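Local coordinates for protein N-acetylglucosamine-6-phosphate deacetylase (Mycobacterium smegmatis, PDB 6FV4) that probably removes the acetyl group from N-acetylglucosamine-6-phosphate, as a metal-dependent deacetylase of the amidohydrolase superfamily, at residues Gly76-Asn80 against Ala286-Met290; Thr89-Val93 against Gly130-Gly134; Pro140-Thr144 against Ala180-Asp184; Leu244-Ser248 against Thr272-Arg277; Pro263-Arg267 against Ala331-Gly336. The protein carries 1 engineered substitution. One frame throughout, in Å; residues are numbered along the deposited sequence.

Contact 1 (Gly76-Asn80 against Ala286-Met290); sequences GGGGN and AATGM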
# COMPACT_ATOMS: atom_id res chain seq x y z
N GLY B 76 -5.85 25.86 17.97
CA GLY B 76 -5.86 26.76 16.85
C GLY B 76 -6.28 28.15 17.26
O GLY B 76 -6.82 28.38 18.35
N GLY B 77 -6.00 29.11 16.38
CA GLY B 77 -6.31 30.50 16.65
C GLY B 77 -5.71 31.01 17.96
O GLY B 77 -6.26 31.93 18.57
N GLY B 78 -4.61 30.40 18.41
CA GLY B 78 -3.98 30.77 19.65
C GLY B 78 -4.42 29.99 20.88
O GLY B 78 -3.80 30.14 21.94
N GLY B 79 -5.45 29.15 20.79
CA GLY B 79 -5.91 28.36 21.92
C GLY B 79 -5.40 26.93 21.89
O GLY B 79 -5.38 26.29 20.85
N ASN B 80 -4.98 26.45 23.05
CA ASN B 80 -4.61 25.05 23.26
C ASN B 80 -5.72 24.35 24.02
O ASN B 80 -6.14 24.82 25.08
CB ASN B 80 -3.31 24.95 24.05
CG ASN B 80 -2.08 24.84 23.17
OD1 ASN B 80 -1.94 23.88 22.40
ND2 ASN B 80 -1.18 25.82 23.28
N ALA B 286 -1.88 25.07 18.28
CA ALA B 286 -2.54 26.32 18.66
C ALA B 286 -2.22 27.49 17.73
O ALA B 286 -3.01 28.43 17.69
CB ALA B 286 -2.18 26.69 20.10
N ALA B 287 -1.13 27.45 16.97
CA ALA B 287 -0.83 28.57 16.08
C ALA B 287 -1.60 28.51 14.77
O ALA B 287 -1.51 29.46 13.98
CB ALA B 287 0.67 28.63 15.78
N THR B 288 -2.33 27.43 14.51
CA THR B 288 -3.12 27.32 13.29
C THR B 288 -4.03 28.51 13.10
O THR B 288 -4.78 28.90 14.00
CB THR B 288 -3.94 26.03 13.33
OG1 THR B 288 -3.06 24.92 13.55
CG2 THR B 288 -4.70 25.83 12.01
N GLY B 289 -3.97 29.11 11.90
CA GLY B 289 -4.84 30.21 11.54
C GLY B 289 -4.41 31.58 12.02
O GLY B 289 -5.14 32.56 11.80
N MET B 290 -3.25 31.70 12.66
CA MET B 290 -2.79 32.99 13.15
C MET B 290 -1.93 33.67 12.10
O MET B 290 -1.23 33.02 11.32
CB MET B 290 -2.00 32.83 14.44
CG MET B 290 -2.80 32.18 15.55
SD MET B 290 -1.82 32.12 17.05
CE MET B 290 -2.22 33.73 17.72
O HOH W 1 -0.49 23.33 20.34

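Contact 2 (Thr89-Val93 against Gly130-Gly134); sequences TARAV and GLIDG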
# COMPACT_ATOMS: atom_id res chain seq x y z
N THR B 89 -10.43 27.08 24.60
CA THR B 89 -11.26 26.20 23.78
C THR B 89 -12.12 26.99 22.82
O THR B 89 -12.28 26.61 21.65
CB THR B 89 -12.11 25.31 24.68
OG1 THR B 89 -11.24 24.48 25.45
CG2 THR B 89 -13.03 24.40 23.83
N ALA B 90 -12.66 28.13 23.27
CA ALA B 90 -13.52 28.93 22.40
C ALA B 90 -12.74 29.45 21.20
O ALA B 90 -13.28 29.49 20.08
CB ALA B 90 -14.14 30.09 23.18
N ARG B 91 -11.49 29.86 21.40
CA ARG B 91 -10.68 30.39 20.30
C ARG B 91 -10.32 29.30 19.29
O ARG B 91 -10.32 29.54 18.07
CB ARG B 91 -9.41 31.04 20.85
CG ARG B 91 -9.62 32.42 21.44
CD ARG B 91 -8.33 33.25 21.43
NE ARG B 91 -7.29 32.69 22.29
CZ ARG B 91 -7.16 32.96 23.59
NH1 ARG B 91 -8.00 33.79 24.19
NH2 ARG B 91 -6.18 32.40 24.29
N ALA B 92 -9.97 28.11 19.78
CA ALA B 92 -9.65 27.01 18.88
C ALA B 92 -10.89 26.60 18.09
O ALA B 92 -10.83 26.43 16.86
CB ALA B 92 -9.10 25.82 19.65
N VAL B 93 -12.01 26.46 18.79
CA VAL B 93 -13.25 26.06 18.15
C VAL B 93 -13.67 27.08 17.11
O VAL B 93 -14.05 26.72 15.99
CB VAL B 93 -14.35 25.85 19.22
CG1 VAL B 93 -15.72 25.83 18.57
CG2 VAL B 93 -14.08 24.56 19.98
N GLY B 130 -21.06 21.62 24.36
CA GLY B 130 -21.25 21.59 22.92
C GLY B 130 -20.18 22.28 22.10
O GLY B 130 -20.34 22.39 20.87
N LEU B 131 -19.09 22.73 22.72
CA LEU B 131 -18.01 23.35 21.96
C LEU B 131 -17.21 22.30 21.19
O LEU B 131 -16.83 22.53 20.04
CB LEU B 131 -17.09 24.14 22.88
CG LEU B 131 -17.57 25.53 23.30
CD1 LEU B 131 -18.37 25.48 24.62
CD2 LEU B 131 -16.39 26.48 23.44
N ILE B 132 -16.93 21.17 21.84
CA ILE B 132 -16.21 20.05 21.25
C ILE B 132 -17.07 18.81 21.43
O ILE B 132 -17.99 18.78 22.23
CB ILE B 132 -14.82 19.85 21.88
CG1 ILE B 132 -14.91 19.96 23.39
CG2 ILE B 132 -13.86 20.91 21.37
CD1 ILE B 132 -13.64 19.52 24.08
N ASP B 133 -16.75 17.77 20.67
CA ASP B 133 -17.60 16.60 20.63
C ASP B 133 -17.01 15.39 21.35
O ASP B 133 -17.67 14.35 21.44
CB ASP B 133 -17.93 16.27 19.17
CG ASP B 133 -18.60 17.44 18.46
OD1 ASP B 133 -19.85 17.48 18.45
OD2 ASP B 133 -17.88 18.35 17.95
N GLY B 134 -15.80 15.51 21.88
CA GLY B 134 -15.15 14.38 22.49
C GLY B 134 -13.75 14.76 22.85
O GLY B 134 -13.29 15.87 22.56

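Contact 3 (Pro140-Thr144 against Ala180-Asp184); sequences PWLST and APERD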
# COMPACT_ATOMS: atom_id res chain seq x y z
N PRO B 140 -0.78 9.39 27.94
CA PRO B 140 0.66 9.20 28.12
C PRO B 140 1.18 7.79 27.85
O PRO B 140 2.36 7.52 28.05
CB PRO B 140 0.85 9.53 29.60
CG PRO B 140 -0.39 8.95 30.21
CD PRO B 140 -1.51 9.14 29.20
N TRP B 141 0.32 6.88 27.40
CA TRP B 141 0.71 5.48 27.26
C TRP B 141 1.32 5.20 25.89
O TRP B 141 0.96 4.27 25.15
CB TRP B 141 -0.50 4.62 27.56
CG TRP B 141 -1.04 5.05 28.91
CD1 TRP B 141 -0.37 5.04 30.09
CD2 TRP B 141 -2.34 5.59 29.19
NE1 TRP B 141 -1.16 5.51 31.10
CE2 TRP B 141 -2.38 5.86 30.58
CE3 TRP B 141 -3.47 5.87 28.41
CZ2 TRP B 141 -3.50 6.40 31.20
CZ3 TRP B 141 -4.58 6.40 29.02
CH2 TRP B 141 -4.59 6.66 30.42
N LEU B 142 2.30 6.03 25.58
CA LEU B 142 3.05 6.04 24.32
C LEU B 142 4.47 5.54 24.54
O LEU B 142 4.94 5.37 25.67
CB LEU B 142 3.07 7.45 23.73
CG LEU B 142 1.74 8.19 23.69
CD1 LEU B 142 1.90 9.53 23.00
CD2 LEU B 142 0.66 7.35 23.00
N SER B 143 5.16 5.28 23.43
CA SER B 143 6.53 4.80 23.51
C SER B 143 7.31 5.05 22.22
O SER B 143 7.69 4.10 21.54
CB SER B 143 6.56 3.30 23.83
OG SER B 143 7.83 2.93 24.34
N THR B 144 7.53 6.31 21.87
CA THR B 144 8.47 6.59 20.80
C THR B 144 9.24 7.86 21.12
O THR B 144 8.75 8.74 21.84
CB THR B 144 7.79 6.71 19.42
OG1 THR B 144 8.79 6.75 18.40
CG2 THR B 144 6.96 7.98 19.32
N ALA B 180 0.52 2.81 22.60
CA ALA B 180 1.67 2.16 22.00
C ALA B 180 1.64 0.67 22.35
O ALA B 180 1.69 0.33 23.54
CB ALA B 180 2.98 2.79 22.48
N PRO B 181 1.53 -0.23 21.36
CA PRO B 181 1.22 -1.64 21.67
C PRO B 181 2.33 -2.43 22.36
O PRO B 181 2.06 -3.57 22.77
CB PRO B 181 0.92 -2.24 20.29
CG PRO B 181 0.55 -1.10 19.44
CD PRO B 181 1.37 0.06 19.93
N GLU B 182 3.55 -1.90 22.49
CA GLU B 182 4.65 -2.70 23.03
C GLU B 182 4.90 -2.48 24.52
O GLU B 182 5.69 -3.23 25.11
CB GLU B 182 5.95 -2.42 22.24
CG GLU B 182 6.61 -1.08 22.51
CD GLU B 182 6.04 0.04 21.65
OE1 GLU B 182 4.82 -0.00 21.35
OE2 GLU B 182 6.79 0.97 21.29
N ARG B 183 4.24 -1.51 25.15
CA ARG B 183 4.40 -1.30 26.58
C ARG B 183 3.74 -2.42 27.37
O ARG B 183 2.70 -2.97 26.98
CB ARG B 183 3.82 0.05 27.01
CG ARG B 183 4.50 1.24 26.37
CD ARG B 183 4.27 2.49 27.19
NE ARG B 183 5.11 2.50 28.38
CZ ARG B 183 6.20 3.25 28.51
NH1 ARG B 183 6.56 4.06 27.53
NH2 ARG B 183 6.92 3.18 29.62
N ASP B 184 4.36 -2.79 28.49
CA ASP B 184 3.73 -3.70 29.43
C ASP B 184 2.32 -3.23 29.75
O ASP B 184 2.11 -2.06 30.08
CB ASP B 184 4.55 -3.80 30.72
CG ASP B 184 5.88 -4.50 30.51
OD1 ASP B 184 5.92 -5.51 29.77
OD2 ASP B 184 6.89 -4.05 31.10
O HOH W 2 0.98 1.52 25.85
O HOH W 3 9.13 1.58 22.37

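Contact 4 (Leu244-Ser248 against Thr272-Arg277); sequences LTEDS and TVGPER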
# COMPACT_ATOMS: atom_id res chain seq x y z
N LEU B 244 -1.77 -2.06 10.33
CA LEU B 244 -2.92 -1.16 10.37
C LEU B 244 -3.63 -1.06 9.02
O LEU B 244 -4.86 -1.00 8.98
CB LEU B 244 -2.48 0.22 10.87
CG LEU B 244 -2.13 0.29 12.37
CD1 LEU B 244 -1.30 1.53 12.65
CD2 LEU B 244 -3.40 0.30 13.23
N THR B 245 -2.88 -1.03 7.91
CA THR B 245 -3.54 -0.96 6.61
C THR B 245 -4.14 -2.30 6.21
O THR B 245 -5.12 -2.33 5.45
CB THR B 245 -2.58 -0.48 5.51
OG1 THR B 245 -1.38 -1.26 5.53
CG2 THR B 245 -2.23 0.98 5.71
N GLU B 246 -3.59 -3.40 6.73
CA GLU B 246 -4.01 -4.73 6.32
C GLU B 246 -5.41 -5.08 6.84
O GLU B 246 -6.18 -5.73 6.13
CB GLU B 246 -2.96 -5.73 6.80
CG GLU B 246 -3.42 -7.12 7.11
CD GLU B 246 -2.26 -7.98 7.62
OE1 GLU B 246 -2.04 -8.06 8.84
OE2 GLU B 246 -1.54 -8.54 6.77
N ASP B 247 -5.75 -4.64 8.06
CA ASP B 247 -6.95 -5.12 8.74
C ASP B 247 -8.16 -4.22 8.48
O ASP B 247 -8.12 -3.01 8.75
CB ASP B 247 -6.68 -5.22 10.23
CG ASP B 247 -7.76 -6.01 10.96
OD1 ASP B 247 -8.93 -5.56 10.95
OD2 ASP B 247 -7.43 -7.09 11.49
N SER B 248 -9.26 -4.81 7.99
CA SER B 248 -10.42 -4.03 7.57
C SER B 248 -11.11 -3.32 8.74
O SER B 248 -11.89 -2.39 8.51
CB SER B 248 -11.43 -4.92 6.85
OG SER B 248 -11.91 -5.94 7.71
N THR B 272 -4.41 1.35 -1.06
CA THR B 272 -4.36 0.11 -0.27
C THR B 272 -5.64 -0.13 0.52
O THR B 272 -6.21 -1.22 0.47
CB THR B 272 -3.15 0.14 0.68
OG1 THR B 272 -1.95 0.42 -0.04
CG2 THR B 272 -2.98 -1.20 1.39
N VAL B 273 -6.12 0.86 1.28
CA VAL B 273 -7.18 0.57 2.25
C VAL B 273 -8.58 0.78 1.70
O VAL B 273 -9.55 0.28 2.28
CB VAL B 273 -7.01 1.37 3.55
CG1 VAL B 273 -5.64 1.16 4.11
CG2 VAL B 273 -7.28 2.87 3.31
N GLY B 274 -8.72 1.52 0.60
CA GLY B 274 -10.01 1.77 0.01
C GLY B 274 -10.62 3.08 0.47
O GLY B 274 -10.05 3.79 1.31
N PRO B 275 -11.81 3.42 -0.03
CA PRO B 275 -12.41 4.73 0.26
C PRO B 275 -13.00 4.86 1.66
O PRO B 275 -13.28 5.99 2.08
CB PRO B 275 -13.51 4.87 -0.80
CG PRO B 275 -13.37 3.64 -1.71
CD PRO B 275 -12.67 2.61 -0.92
N GLU B 276 -13.20 3.75 2.39
CA GLU B 276 -13.87 3.76 3.68
C GLU B 276 -12.92 3.81 4.87
O GLU B 276 -13.40 3.92 6.00
CB GLU B 276 -14.71 2.48 3.87
CG GLU B 276 -16.16 2.64 3.52
CD GLU B 276 -16.32 3.24 2.16
OE1 GLU B 276 -17.16 4.16 2.00
OE2 GLU B 276 -15.58 2.81 1.25
N ARG B 277 -11.62 3.66 4.66
CA ARG B 277 -10.74 3.29 5.76
C ARG B 277 -9.66 4.32 6.04
O ARG B 277 -8.74 4.02 6.81
CB ARG B 277 -10.13 1.91 5.51
CG ARG B 277 -11.14 0.77 5.51
CD ARG B 277 -10.42 -0.58 5.58
NE ARG B 277 -9.30 -0.47 6.50
CZ ARG B 277 -8.11 -1.06 6.36
NH1 ARG B 277 -7.84 -1.85 5.32
NH2 ARG B 277 -7.17 -0.83 7.28

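Contact 5 (Pro263-Arg267 against Ala331-Gly336); sequences PAIYR and AVAHCG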
# COMPACT_ATOMS: atom_id res chain seq x y z
N PRO B 263 2.59 13.40 -0.74
CA PRO B 263 1.29 13.14 -1.41
C PRO B 263 1.16 11.73 -1.98
O PRO B 263 0.07 11.16 -1.95
CB PRO B 263 1.26 14.20 -2.51
CG PRO B 263 2.05 15.36 -1.90
CD PRO B 263 3.14 14.72 -1.08
N ALA B 264 2.25 11.16 -2.50
CA ALA B 264 2.17 9.81 -3.08
C ALA B 264 1.99 8.74 -2.01
O ALA B 264 1.43 7.67 -2.28
CB ALA B 264 3.42 9.51 -3.93
N ILE B 265 2.45 9.00 -0.78
CA ILE B 265 2.14 8.10 0.33
C ILE B 265 0.65 8.11 0.62
O ILE B 265 0.06 7.06 0.89
CB ILE B 265 2.96 8.47 1.58
CG1 ILE B 265 4.46 8.30 1.32
CG2 ILE B 265 2.55 7.60 2.75
CD1 ILE B 265 4.88 6.85 1.13
N TYR B 266 0.03 9.30 0.58
CA TYR B 266 -1.42 9.39 0.79
C TYR B 266 -2.18 8.64 -0.30
O TYR B 266 -3.20 7.99 -0.03
CB TYR B 266 -1.84 10.85 0.84
CG TYR B 266 -3.30 11.08 0.50
CD1 TYR B 266 -4.31 10.78 1.42
CD2 TYR B 266 -3.67 11.61 -0.73
CE1 TYR B 266 -5.65 10.98 1.11
CE2 TYR B 266 -5.00 11.81 -1.06
CZ TYR B 266 -5.99 11.50 -0.13
OH TYR B 266 -7.32 11.70 -0.43
N ARG B 267 -1.70 8.74 -1.54
CA ARG B 267 -2.29 7.97 -2.65
C ARG B 267 -2.10 6.48 -2.46
O ARG B 267 -3.03 5.69 -2.66
CB ARG B 267 -1.67 8.41 -3.98
CG ARG B 267 -2.45 9.44 -4.75
CD ARG B 267 -2.00 9.50 -6.23
NE ARG B 267 -0.55 9.57 -6.41
CZ ARG B 267 0.18 10.68 -6.30
NH1 ARG B 267 -0.40 11.84 -5.99
NH2 ARG B 267 1.50 10.64 -6.50
N ALA B 331 -6.28 16.81 -0.30
CA ALA B 331 -6.75 15.46 -0.60
C ALA B 331 -7.35 15.38 -2.00
O ALA B 331 -7.07 14.43 -2.74
CB ALA B 331 -7.79 15.04 0.45
N VAL B 332 -8.17 16.36 -2.39
CA VAL B 332 -8.78 16.35 -3.71
C VAL B 332 -7.71 16.52 -4.79
O VAL B 332 -7.79 15.93 -5.88
CB VAL B 332 -9.85 17.46 -3.82
CG1 VAL B 332 -10.40 17.54 -5.25
CG2 VAL B 332 -11.00 17.24 -2.82
N ALA B 333 -6.69 17.32 -4.50
CA ALA B 333 -5.67 17.62 -5.50
C ALA B 333 -4.73 16.44 -5.71
O ALA B 333 -4.28 16.19 -6.84
CB ALA B 333 -4.89 18.86 -5.08
N HIS B 334 -4.43 15.70 -4.65
CA HIS B 334 -3.38 14.70 -4.71
C HIS B 334 -3.87 13.26 -4.71
O HIS B 334 -3.04 12.35 -4.70
CB HIS B 334 -2.40 14.90 -3.54
CG HIS B 334 -1.62 16.17 -3.64
ND1 HIS B 334 -0.76 16.45 -4.68
CD2 HIS B 334 -1.55 17.24 -2.81
CE1 HIS B 334 -0.21 17.63 -4.50
NE2 HIS B 334 -0.67 18.13 -3.37
N CYS B 335 -5.18 13.02 -4.73
CA CYS B 335 -5.59 11.62 -4.71
C CYS B 335 -5.48 10.96 -6.09
O CYS B 335 -5.59 9.74 -6.18
CB CYS B 335 -7.01 11.47 -4.17
SG CYS B 335 -8.28 12.18 -5.22
N GLY B 336 -5.26 11.73 -7.15
CA GLY B 336 -5.06 11.15 -8.46
C GLY B 336 -6.32 10.69 -9.15
O GLY B 336 -6.23 9.92 -10.12
O HOH W 4 -5.22 6.65 -4.57

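Contact 1 (Gly76-Asn80 against Ala286-Met290)
The flat amide of Asn80 has the methyl group of Ala286 over one face: Ala286 CB is 3.4 Å from Asn80 ND2, and almost as close to CG and OD1. A water ties down the oxygen of this amide, donating to Asn80 OD1 at 2.6 Å while accepting from the backbone N of Ala286, so the same two residues are joined by a methyl on a face and by a bridge. The methyl also touches the peptide just before the amide, with Ala286 CB 3.3 Å from Gly79 O. Two backbone bonds then fasten the glycines: Gly77 N donates to Thr288 O at 2.7 Å, and Gly78 N to Ala286 O at 2.6 Å. Both donors belong to a type I' turn that closes the two-residue beta hairpin between strands 63-76 and 79-80. Strand 63-76 carries the zinc ligands His72 and His74 and is the first strand of the (beta/alpha)8 barrel; the loop 286-290 follows strand 278-281, the last, and comes soon after the engineered Ala283. The contact thus joins the loops that follow the first and last barrel strands. Gly78, at a phi of 93°, has backbone angles that by themselves call for glycine, and Met290 comes up beside it. The extended chi2 (-177°) brings Met290 SD to 3.5 Å from Gly78 N, and the bend at chi3 (87°) turns CE toward Gly78 CA. Met290 also rests on Tyr295 and Leu297 of strand 293-297. Thr288 brings its CB to 4.1 Å from Gly76 CA, while its OG1 turns back to Met285 O.

Contact 2 (Thr89-Val93 against Gly130-Gly134)
Leu131 and Thr89 meet through methyls that their torsions aim at one another. The Leu131 CG lies opposite its own carbonyl carbon (chi1 -80°), and an unusual second torsion of 92° swings CD2 onto the helix; in Thr89, OG1 stays beside the backbone N (chi1 -63°), which leaves CG2 to face the leucine. This is apolar packing on the outside of the (beta/alpha)8 barrel: helix 86-98 lies against the link that runs from helix 113-129 into strand 134-138. Helix 113-129 ends in a Schellman motif at Gly130, whose positive phi turns the chain so that Leu131, the next residue, heads for helix 86-98. The two side chains cross obliquely, with Leu131 CD2 4.0 Å from Thr89 CG2. The same methyl rests on the helix backbone one residue further on, where Leu131 CD2 is 3.9 Å from Ala90 CA. The hydroxyl of Thr89 is engaged elsewhere, hydrogen-bonded to Gln126 OE1 and to Thr85 O, so the threonine shows its hydrocarbon branch to the leucine and its polar branch to the neighbouring helix and its own preceding turn. One helical turn on, Val93 meets Ile132 at about a right angle, Val93 CG2 to Ile132 CG2 being 3.9 Å. Leu123, Val127 and the chain of Gln126 in helix 113-129, with Ala106 of strand 104-109, pack against Ile132 and connect it to the barrel wall. Beside Ile132, the valine also leans on the backbone: Val93 CG2 lies 3.4 Å from Leu131 O.

Contact 3 (Pro140-Thr144 against Ala180-Asp184)
Ala180 opens the contact with a nearly straight backbone bond, Ala180 N to Trp141 O at 3.0 Å, the donor lying in the carbonyl plane. It joins the loops that leave two adjacent parallel barrel strands, 134-138 and 174-179, at the metal-binding end: the first loop follows the metal ligand Glu138, and the side chain of Leu142 within it lies about 6 Å from the bound cadmium. A water that donates to both Trp141 O and Ala180 O reinforces the join, and Ala180 CB packs 3.4 Å from Ser143 N. Ala180 also starts a type I turn that reaches Arg183 and swings Glu182 and Arg183 round Ser143. Glu182 places OE2 3.5 Å from Ser143 CB; this carboxylate is held by Thr205 and the backbone N of Glu206, and a second water links it to Ser143 OG. Arg183 comes last. The nearly extended chi2 (-158°) lays CD against the Leu142 carbonyl, and the bend at chi3 (76°) turns the guanidinium, whose NE makes a salt bridge with Asp157. The terminal NH1 reaches back to Leu142 O at 2.8 Å; that oxygen lies near the guanidinium edge, tilted 23° from its plane.

Contact 4 (Leu244-Ser248 against Thr272-Arg277)
Two helices, 240-246 and 263-273, draw together at their C-terminal ends, where Thr245 and Val273 have their CA atoms 5.9 Å apart, and beyond the second of them a type I turn from Gly274 to Arg277 sends the chain back toward the first. Val273 crosses Thr245 at about a right angle, its CG1 touching Thr245 CB at 3.7 Å. The Thr245 hydroxyl is turned away from this, hydrogen-bonded to Ala241 O and Val242 O in its own helix. Arg277 does the rest. Bent at chi3 (40°), its chain brings the guanidinium edge-on to two carbonyls of the last turn of helix 240-246. NH1 of Arg277 donates to Thr245 O at 2.8 Å, with the oxygen close to the guanidinium plane. Two weak bonds from NH2 join it, to Leu244 O at 2.9 Å and to Thr245 O. Over one face lie the Asp247 carbonyl and Ser248 CA, and over the opposite face Val273 CB, 3.7 Å above the plane, so the group is held flat in a slot. NE is hydrogen-bonded to Val250 O, just before barrel strand 251-255. Thr245 O has a further donor, Gln271 NE2 of the second subunit, and Thr272 meets Thr272 of that subunit through their hydroxyls; the subunit boundary runs along this edge. A positive group set among the carbonyls that end a helix is probably favoured by the helix dipole, and by engaging Leu244, Thr245 and Val250 it ties that helix end to the residue that leads into strand 251-255.

Contact 5 (Pro263-Arg267 against Ala331-Gly336)
Tyr266 forms the tight, buried part: the outer end of its ring packs against Ala331 and Cys335, with Tyr266 CE2 3.7 Å from Cys335 CB and Tyr266 OH 3.5 Å from Ala331 CB. The ring gets there because CG lies anti to the backbone N (chi1 157°), and its hydroxyl is hydrogen-bonded to Gln349 of helix 339-357. Pro263, one turn earlier, lies on the more open side. Its CB sits over one face of the His334 ring in a CH-pi contact, 3.9 Å from the ring centroid and 23° off the normal. The two helices concerned, 263-273 and 324-334, lie on the outside of the (beta/alpha)8 barrel, and the beginning of the first is set against the end of the second. Arg267 joins the two regions. Its chain, bent at chi3, passes close over the backbone, Arg267 CG being 3.0 Å from His334 O, then turns so that Arg267 NH1 donates to that same oxygen at 3.0 Å, the donor tilted 26° from the carbonyl plane. Toward the exposed Gly336 the fit slackens: a water donates to Arg267 O and, weakly, to Cys335 O at 3.5 Å, and Arg267 CD stands 4.1 Å from Gly336 N. The remaining guanidinium nitrogens face across the dimer, where NE of Arg267 forms a salt bridge with Glu246 of the second subunit.

Contact 2 is the buried one, held between its segments by van der Waals packing without polar bonds; the other four are partly buried and depend on polar bonds. Contact 1 touches it, since Ala92 and Arg91 of helix 86-98 pack on the glycine hairpin, and it also lies nested round contacts 2, 3 and 4 along the chain. Contacts 1 and 3 both join loops at the metal-binding end of the barrel through backbone bonds and waters, yet their centres are about 28 Å apart. Contacts 4 and 5 share helix 263-273, one at each end, use arginines on backbone carbonyls, and both reach the second subunit: Glu246 of one chain pairs with Arg267 of the other.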